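Local structure of uncharacterized protein (Streptococcus mutans, 3L7Y) at residues A[39-44]-A[247-252]; A[135-140]-A[185-190]. The protein binds a magnesium ion and is probably a phosphatase of the haloacid dehalogenase-like hydrolase superfamily. All blocks are in the same frame, centred on the assembly; numbering follows the deposited sequence.

Contact 1: residues A[39-44]-A[247-252]. With MG (magnesium ion), chain B.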
ATOM      1  N   VAL A  39       7.131 -10.322  13.828  1.00 15.50           N
ATOM      2  CA  VAL A  39       6.121  -9.794  12.922  1.00 15.81           C
ATOM      3  C   VAL A  39       6.567  -9.989  11.486  1.00 19.13           C
ATOM      4  O   VAL A  39       7.751  -9.839  11.163  1.00 15.84           O
ATOM      5  CB  VAL A  39       5.676  -8.332  13.271  1.00 19.88           C
ATOM      6  CG1 VAL A  39       6.584  -7.701  14.312  1.00 24.07           C
ATOM      7  CG2 VAL A  39       5.505  -7.470  12.019  1.00 16.52           C
ATOM      8  N   ILE A  40       5.622 -10.414  10.653  1.00 11.79           N
ATOM      9  CA  ILE A  40       5.862 -10.635   9.238  1.00 11.63           C
ATOM     10  C   ILE A  40       4.920  -9.704   8.482  1.00 16.68           C
ATOM     11  O   ILE A  40       3.706  -9.751   8.676  1.00 14.79           O
ATOM     12  CB  ILE A  40       5.548 -12.079   8.839  1.00 12.63           C
ATOM     13  CG1 ILE A  40       6.436 -13.071   9.606  1.00 17.75           C
ATOM     14  CG2 ILE A  40       5.698 -12.274   7.317  1.00 14.44           C
ATOM     15  CD1 ILE A  40       6.149 -14.515   9.265  1.00 17.29           C
ATOM     16  N   ALA A  41       5.479  -8.863   7.624  1.00 16.94           N
ATOM     17  CA  ALA A  41       4.694  -7.862   6.912  1.00 12.68           C
ATOM     18  C   ALA A  41       4.888  -8.047   5.434  1.00 10.63           C
ATOM     19  O   ALA A  41       6.008  -8.172   4.967  1.00 15.82           O
ATOM     20  CB  ALA A  41       5.135  -6.448   7.328  1.00 10.36           C
ATOM     21  N   THR A  42       3.805  -8.070   4.679  1.00 14.61           N
ATOM     22  CA  THR A  42       3.963  -8.222   3.246  1.00 12.61           C
ATOM     23  C   THR A  42       3.153  -7.250   2.412  1.00 16.02           C
ATOM     24  O   THR A  42       1.971  -6.984   2.677  1.00 14.70           O
ATOM     25  CB  THR A  42       3.603  -9.631   2.788  1.00 11.08           C
ATOM     26  OG1 THR A  42       3.942  -9.777   1.405  1.00 15.04           O
ATOM     27  CG2 THR A  42       2.112  -9.874   2.963  1.00 11.38           C
ATOM     28  N   ASP A  43       3.795  -6.742   1.372  1.00 17.12           N
ATOM     29  CA  ASP A  43       3.072  -6.065   0.314  1.00 15.86           C
ATOM     30  C   ASP A  43       2.130  -7.075  -0.361  1.00 16.07           C
ATOM     31  O   ASP A  43       2.329  -8.289  -0.228  1.00 10.78           O
ATOM     32  CB  ASP A  43       4.063  -5.507  -0.687  1.00 16.86           C
ATOM     33  CG  ASP A  43       3.390  -4.812  -1.825  1.00 22.11           C
ATOM     34  OD1 ASP A  43       2.316  -4.211  -1.594  1.00 17.15           O
ATOM     35  OD2 ASP A  43       3.925  -4.887  -2.945  1.00 22.43           O
ATOM     36  N   MET A  44       1.114  -6.585  -1.079  1.00 15.76           N
ATOM     37  CA  MET A  44       0.139  -7.462  -1.739  1.00 14.87           C
ATOM     38  C   MET A  44       0.366  -7.640  -3.245  1.00 15.10           C
ATOM     39  O   MET A  44       0.925  -8.651  -3.687  1.00 11.85           O
ATOM     40  CB  MET A  44      -1.289  -6.974  -1.464  1.00 21.89           C
ATOM     41  CG  MET A  44      -1.744  -7.247  -0.049  1.00 14.80           C
ATOM     42  SD  MET A  44      -1.902  -9.016   0.240  1.00 15.97           S
ATOM     43  CE  MET A  44      -3.392  -9.361  -0.700  1.00 25.34           C
ATOM     44  N   LEU A 247      11.519  -7.845  12.713  1.00 15.88           N
ATOM     45  CA  LEU A 247      10.660  -7.624  11.553  1.00 19.21           C
ATOM     46  C   LEU A 247      11.155  -8.359  10.303  1.00 19.03           C
ATOM     47  O   LEU A 247      12.316  -8.233   9.910  1.00 13.59           O
ATOM     48  CB  LEU A 247      10.488  -6.120  11.288  1.00 12.36           C
ATOM     49  CG  LEU A 247       9.570  -5.758  10.119  1.00 12.38           C
ATOM     50  CD1 LEU A 247       8.169  -6.342  10.325  1.00 19.70           C
ATOM     51  CD2 LEU A 247       9.481  -4.254   9.945  1.00 14.22           C
ATOM     52  N   MET A 248      10.278  -9.161   9.715  1.00 14.98           N
ATOM     53  CA  MET A 248      10.496  -9.695   8.382  1.00 14.99           C
ATOM     54  C   MET A 248       9.465  -9.038   7.466  1.00 12.53           C
ATOM     55  O   MET A 248       8.294  -8.952   7.831  1.00 10.73           O
ATOM     56  CB  MET A 248      10.326 -11.217   8.380  1.00 12.39           C
ATOM     57  CG  MET A 248      10.276 -11.854   6.993  1.00 11.24           C
ATOM     58  SD  MET A 248       9.840 -13.617   7.061  1.00 16.47           S
ATOM     59  CE  MET A 248      11.413 -14.294   7.592  1.00 19.97           C
ATOM     60  N   ALA A 249       9.895  -8.576   6.294  1.00 12.53           N
ATOM     61  CA  ALA A 249       9.031  -7.812   5.397  1.00 18.31           C
ATOM     62  C   ALA A 249       9.335  -8.082   3.928  1.00 17.10           C
ATOM     63  O   ALA A 249      10.499  -8.245   3.555  1.00 11.53           O
ATOM     64  CB  ALA A 249       9.163  -6.327   5.690  1.00 24.93           C
ATOM     65  N   PHE A 250       8.284  -8.121   3.106  1.00 10.12           N
ATOM     66  CA  PHE A 250       8.384  -8.391   1.669  1.00 13.18           C
ATOM     67  C   PHE A 250       7.817  -7.242   0.837  1.00 14.95           C
ATOM     68  O   PHE A 250       6.783  -6.711   1.177  1.00 13.30           O
ATOM     69  CB  PHE A 250       7.587  -9.651   1.312  1.00 13.96           C
ATOM     70  CG  PHE A 250       8.031 -10.886   2.053  1.00 10.87           C
ATOM     71  CD1 PHE A 250       7.528 -11.163   3.311  1.00 11.06           C
ATOM     72  CD2 PHE A 250       8.943 -11.760   1.477  1.00 11.02           C
ATOM     73  CE1 PHE A 250       7.918 -12.288   4.004  1.00 11.53           C
ATOM     74  CE2 PHE A 250       9.351 -12.905   2.156  1.00 11.34           C
ATOM     75  CZ  PHE A 250       8.843 -13.167   3.426  1.00 13.89           C
ATOM     76  N   GLY A 251       8.469  -6.885  -0.267  1.00  9.68           N
ATOM     77  CA  GLY A 251       7.966  -5.833  -1.135  1.00  9.45           C
ATOM     78  C   GLY A 251       8.503  -5.977  -2.547  1.00 21.43           C
ATOM     79  O   GLY A 251       9.441  -6.755  -2.787  1.00 16.20           O
ATOM     80  N   ASP A 252       7.901  -5.245  -3.483  1.00  9.33           N
ATOM     81  CA  ASP A 252       8.366  -5.231  -4.861  1.00 12.55           C
ATOM     82  C   ASP A 252       8.313  -3.829  -5.457  1.00 17.46           C
ATOM     83  O   ASP A 252       8.613  -3.660  -6.634  1.00 18.95           O
ATOM     84  CB  ASP A 252       7.555  -6.184  -5.747  1.00 11.73           C
ATOM     85  CG  ASP A 252       6.235  -5.575  -6.213  1.00 23.02           C
ATOM     86  OD1 ASP A 252       5.806  -5.848  -7.354  1.00 21.79           O
ATOM     87  OD2 ASP A 252       5.622  -4.822  -5.434  1.00 16.22           O
TER
HETATM   88 MG    MG B 271       3.481  -3.899  -5.133  1.00  9.48          MG
HETATM   89  O   HOH W   1       1.174  -2.980  -4.470  1.00 43.01           O
HETATM   90  O   HOH W   2       3.803  -4.038  -7.586  1.00 25.16           O
HETATM   91  O   HOH W   3       3.323  -1.768  -6.415  1.00 38.92           O
HETATM   92  O   HOH W   4       4.328  -2.094  -3.691  1.00 16.37           O

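Contact 2: residues A[135-140]-A[185-190]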
ATOM      1  N   PRO A 135      -2.492  18.273 -16.673  1.00 15.57           N
ATOM      2  CA  PRO A 135      -3.845  17.899 -17.082  1.00 12.11           C
ATOM      3  C   PRO A 135      -3.899  16.436 -17.527  1.00 23.35           C
ATOM      4  O   PRO A 135      -4.998  15.872 -17.605  1.00 17.39           O
ATOM      5  CB  PRO A 135      -4.126  18.819 -18.278  1.00 11.88           C
ATOM      6  CG  PRO A 135      -3.095  19.908 -18.211  1.00 22.31           C
ATOM      7  CD  PRO A 135      -1.899  19.303 -17.547  1.00 19.02           C
ATOM      8  N   GLN A 136      -2.747  15.830 -17.824  1.00 17.26           N
ATOM      9  CA  GLN A 136      -2.757  14.447 -18.303  1.00 24.02           C
ATOM     10  C   GLN A 136      -2.952  13.439 -17.176  1.00 20.56           C
ATOM     11  O   GLN A 136      -3.279  12.281 -17.434  1.00 18.10           O
ATOM     12  CB  GLN A 136      -1.515  14.094 -19.144  1.00 16.63           C
ATOM     13  CG  GLN A 136      -0.189  14.007 -18.360  1.00 23.43           C
ATOM     14  CD  GLN A 136       0.462  15.375 -18.137  1.00 24.87           C
ATOM     15  OE1 GLN A 136      -0.218  16.362 -17.869  1.00 23.52           O
ATOM     16  NE2 GLN A 136       1.784  15.426 -18.239  1.00 20.06           N
ATOM     17  N   ALA A 137      -2.771  13.862 -15.928  1.00 15.09           N
ATOM     18  CA  ALA A 137      -2.915  12.902 -14.830  1.00 17.48           C
ATOM     19  C   ALA A 137      -4.380  12.687 -14.489  1.00 19.98           C
ATOM     20  O   ALA A 137      -5.129  13.643 -14.301  1.00 18.96           O
ATOM     21  CB  ALA A 137      -2.146  13.338 -13.602  1.00 11.39           C
ATOM     22  N   VAL A 138      -4.787  11.424 -14.423  1.00 20.83           N
ATOM     23  CA  VAL A 138      -6.116  11.081 -13.940  1.00 15.95           C
ATOM     24  C   VAL A 138      -6.104  11.064 -12.418  1.00 16.22           C
ATOM     25  O   VAL A 138      -5.273  10.386 -11.786  1.00 19.15           O
ATOM     26  CB  VAL A 138      -6.590   9.714 -14.475  1.00 20.52           C
ATOM     27  CG1 VAL A 138      -7.951   9.372 -13.896  1.00 18.57           C
ATOM     28  CG2 VAL A 138      -6.669   9.748 -15.997  1.00 26.22           C
ATOM     29  N   ILE A 139      -7.034  11.803 -11.827  1.00  8.84           N
ATOM     30  CA  ILE A 139      -7.066  11.967 -10.387  1.00  8.41           C
ATOM     31  C   ILE A 139      -8.165  11.138  -9.740  1.00 12.85           C
ATOM     32  O   ILE A 139      -9.346  11.306 -10.041  1.00 18.77           O
ATOM     33  CB  ILE A 139      -7.292  13.448 -10.002  1.00 18.99           C
ATOM     34  CG1 ILE A 139      -6.146  14.332 -10.529  1.00 16.14           C
ATOM     35  CG2 ILE A 139      -7.453  13.580  -8.492  1.00 13.02           C
ATOM     36  CD1 ILE A 139      -6.476  15.856 -10.544  1.00  8.14           C
ATOM     37  N   ALA A 140      -7.779  10.263  -8.825  1.00  7.91           N
ATOM     38  CA  ALA A 140      -8.760   9.516  -8.051  1.00 12.32           C
ATOM     39  C   ALA A 140      -8.602   9.782  -6.554  1.00 12.11           C
ATOM     40  O   ALA A 140      -7.488   9.805  -6.025  1.00 15.30           O
ATOM     41  CB  ALA A 140      -8.668   8.036  -8.354  1.00 13.24           C
ATOM     42  N   LEU A 185      -4.852  10.247  -2.300  1.00  7.38           N
ATOM     43  CA  LEU A 185      -5.270  10.353  -3.695  1.00  8.86           C
ATOM     44  C   LEU A 185      -4.393   9.477  -4.566  1.00  7.44           C
ATOM     45  O   LEU A 185      -3.294   9.102  -4.174  1.00 14.91           O
ATOM     46  CB  LEU A 185      -5.162  11.784  -4.224  1.00 11.97           C
ATOM     47  CG  LEU A 185      -5.484  12.976  -3.320  1.00 17.06           C
ATOM     48  CD1 LEU A 185      -5.565  14.220  -4.186  1.00 18.68           C
ATOM     49  CD2 LEU A 185      -6.775  12.741  -2.575  1.00 32.29           C
ATOM     50  N   THR A 186      -4.852   9.189  -5.774  1.00 13.93           N
ATOM     51  CA  THR A 186      -4.024   8.445  -6.707  1.00 20.57           C
ATOM     52  C   THR A 186      -3.995   9.126  -8.064  1.00 21.68           C
ATOM     53  O   THR A 186      -5.029   9.546  -8.584  1.00 21.32           O
ATOM     54  CB  THR A 186      -4.491   6.979  -6.845  1.00 22.46           C
ATOM     55  OG1 THR A 186      -4.375   6.312  -5.577  1.00 14.83           O
ATOM     56  CG2 THR A 186      -3.638   6.247  -7.877  1.00 24.68           C
ATOM     57  N   LEU A 187      -2.802   9.265  -8.627  1.00  7.42           N
ATOM     58  CA  LEU A 187      -2.686   9.766  -9.978  1.00 10.84           C
ATOM     59  C   LEU A 187      -2.339   8.619 -10.907  1.00 14.54           C
ATOM     60  O   LEU A 187      -1.440   7.827 -10.616  1.00 20.67           O
ATOM     61  CB  LEU A 187      -1.612  10.843 -10.074  1.00 14.52           C
ATOM     62  CG  LEU A 187      -1.732  12.077  -9.177  1.00 17.52           C
ATOM     63  CD1 LEU A 187      -0.739  13.123  -9.632  1.00  8.12           C
ATOM     64  CD2 LEU A 187      -3.152  12.624  -9.222  1.00 13.09           C
ATOM     65  N   GLN A 188      -3.044   8.530 -12.028  1.00 14.66           N
ATOM     66  CA  GLN A 188      -2.621   7.614 -13.077  1.00 19.96           C
ATOM     67  C   GLN A 188      -1.898   8.427 -14.128  1.00 18.75           C
ATOM     68  O   GLN A 188      -2.450   9.392 -14.678  1.00 21.80           O
ATOM     69  CB  GLN A 188      -3.798   6.854 -13.693  1.00 24.01           C
ATOM     70  CG  GLN A 188      -3.345   5.707 -14.595  1.00 26.37           C
ATOM     71  CD  GLN A 188      -4.413   5.299 -15.581  1.00 33.38           C
ATOM     72  OE1 GLN A 188      -4.937   6.127 -16.320  1.00 32.22           O
ATOM     73  NE2 GLN A 188      -4.742   4.016 -15.600  1.00 35.68           N
ATOM     74  N   VAL A 189      -0.654   8.046 -14.389  1.00 18.01           N
ATOM     75  CA  VAL A 189       0.246   8.861 -15.182  1.00 21.47           C
ATOM     76  C   VAL A 189       1.108   7.942 -16.020  1.00 19.34           C
ATOM     77  O   VAL A 189       1.195   6.748 -15.737  1.00 17.90           O
ATOM     78  CB  VAL A 189       1.170   9.675 -14.268  1.00 15.95           C
ATOM     79  CG1 VAL A 189       0.353  10.550 -13.328  1.00 14.89           C
ATOM     80  CG2 VAL A 189       2.054   8.751 -13.465  1.00 15.70           C
ATOM     81  N   LYS A 190       1.727   8.491 -17.058  1.00 18.02           N
ATOM     82  CA  LYS A 190       2.729   7.750 -17.808  1.00 22.46           C
ATOM     83  C   LYS A 190       3.906   7.469 -16.879  1.00 21.67           C
ATOM     84  O   LYS A 190       4.401   8.378 -16.210  1.00 15.43           O
ATOM     85  CB  LYS A 190       3.189   8.557 -19.025  1.00 24.76           C
ATOM     86  CG  LYS A 190       2.337   8.349 -20.263  1.00 28.72           C
ATOM     87  CD  LYS A 190       2.769   9.256 -21.408  1.00 29.81           C
TER

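Contact 1: residues A[39-44]-A[247-252]
Strands 39-42 and 247-251 run parallel, their directions differing by 10°, and four backbone hydrogen bonds alternate between them from Met248 N to Val39 O at one end to Asp43 N on Phe250 O at the other. On the face that carries Val39, Ala41, Leu247 and Ala249, methyl CG2 of Val39 abuts CD1 of Leu247, though the exact fit is doubtful because Val39 is modelled nearly eclipsed; Leu233 and Leu237 of helix 229-239 pack over this side. On the other face Ile40 and Phe250 lie side by side, and Ile40 CG2 comes in the ring plane to the edge at CE1, 4.0 Å away. These are central strands of the Rossmann-like sheet of the haloacid dehalogenase fold, whose metal site forms at their C-terminal ends. There Asp43 extends CG anti to its backbone N (chi1 179°), which carries OD2 to the magnesium ion at 2.4 Å. Asp252 OD2 binds the same ion at 2.4 Å, the carboxylate planes standing 33° apart. The two oxygens, only 3.0 Å from each other, are held together by the shared cation. Asp45 O and four waters complete the shell, while Thr47 OG1 hydrogen-bonds Asp43 OD2 and Lys229 forms a salt bridge with OD1.

Contact 2: residues A[135-140]-A[185-190]
Gln188 stands beside Val138 in an antiparallel hydrogen-bonded pair, and its side chain can be followed outward along that neighbour. CB lies 4.1 Å from CB of Val138; from there CG leaves anti to the backbone N (chi1 -169°) and the chain stays extended, so that the two side chains run alongside each other in the same direction. At the amide, OE1 approaches methyl CG2 of Val138 at 4.0 Å, whereas NE2 turns to a weak hydrogen bond with the hydroxyl of Tyr219. Ile157 of helix 155-161 touches both side chains. The pair belongs to neighbouring strands, 138-143 and 182-188, in the mixed sheet of the cap domain, an insertion within the hydrolase core as in Cof-type members of the family. Backbone bonds tie Val138 to Gln188 both ways, and Ala140 to Thr186 likewise, with Thr186 N only 2.7 Å from Ala140 O. The intervening non-hydrogen-bonded pair faces the other side of the sheet: Ile139 and Leu187 lie side by side, CG1 of Ile139 meeting CD2 of Leu187 at 3.7 Å. Just before the strand, Ala137 CB rests against Val189 CG1 at 3.8 Å, and Ile130 of helix 120-133 packs on Ala137 and Ile139.

How the contacts relate
The two contacts illustrate how one chain can build a metal-binding core and a cap by inserting the segments of one sheet, along the sequence, between strands of another. Contact 1 joins segments 203 residues apart in sequence; contact 2 closes within that long loop, its own segments 45 apart. Their centres are 27 Å from each other, on opposite sides of the chain's centre, and the nearest atoms remain about 13 Å apart without touching. Contact 1 supplies two of the three protein residues that bind the magnesium ion, Asp43 and Asp252; the third is Asp45. Contact 2 supplies none, yet the side chain of Thr186 is about 13 Å from the ion and about 11 Å from that of Asp45, consistent with a cap sheet facing the metal site.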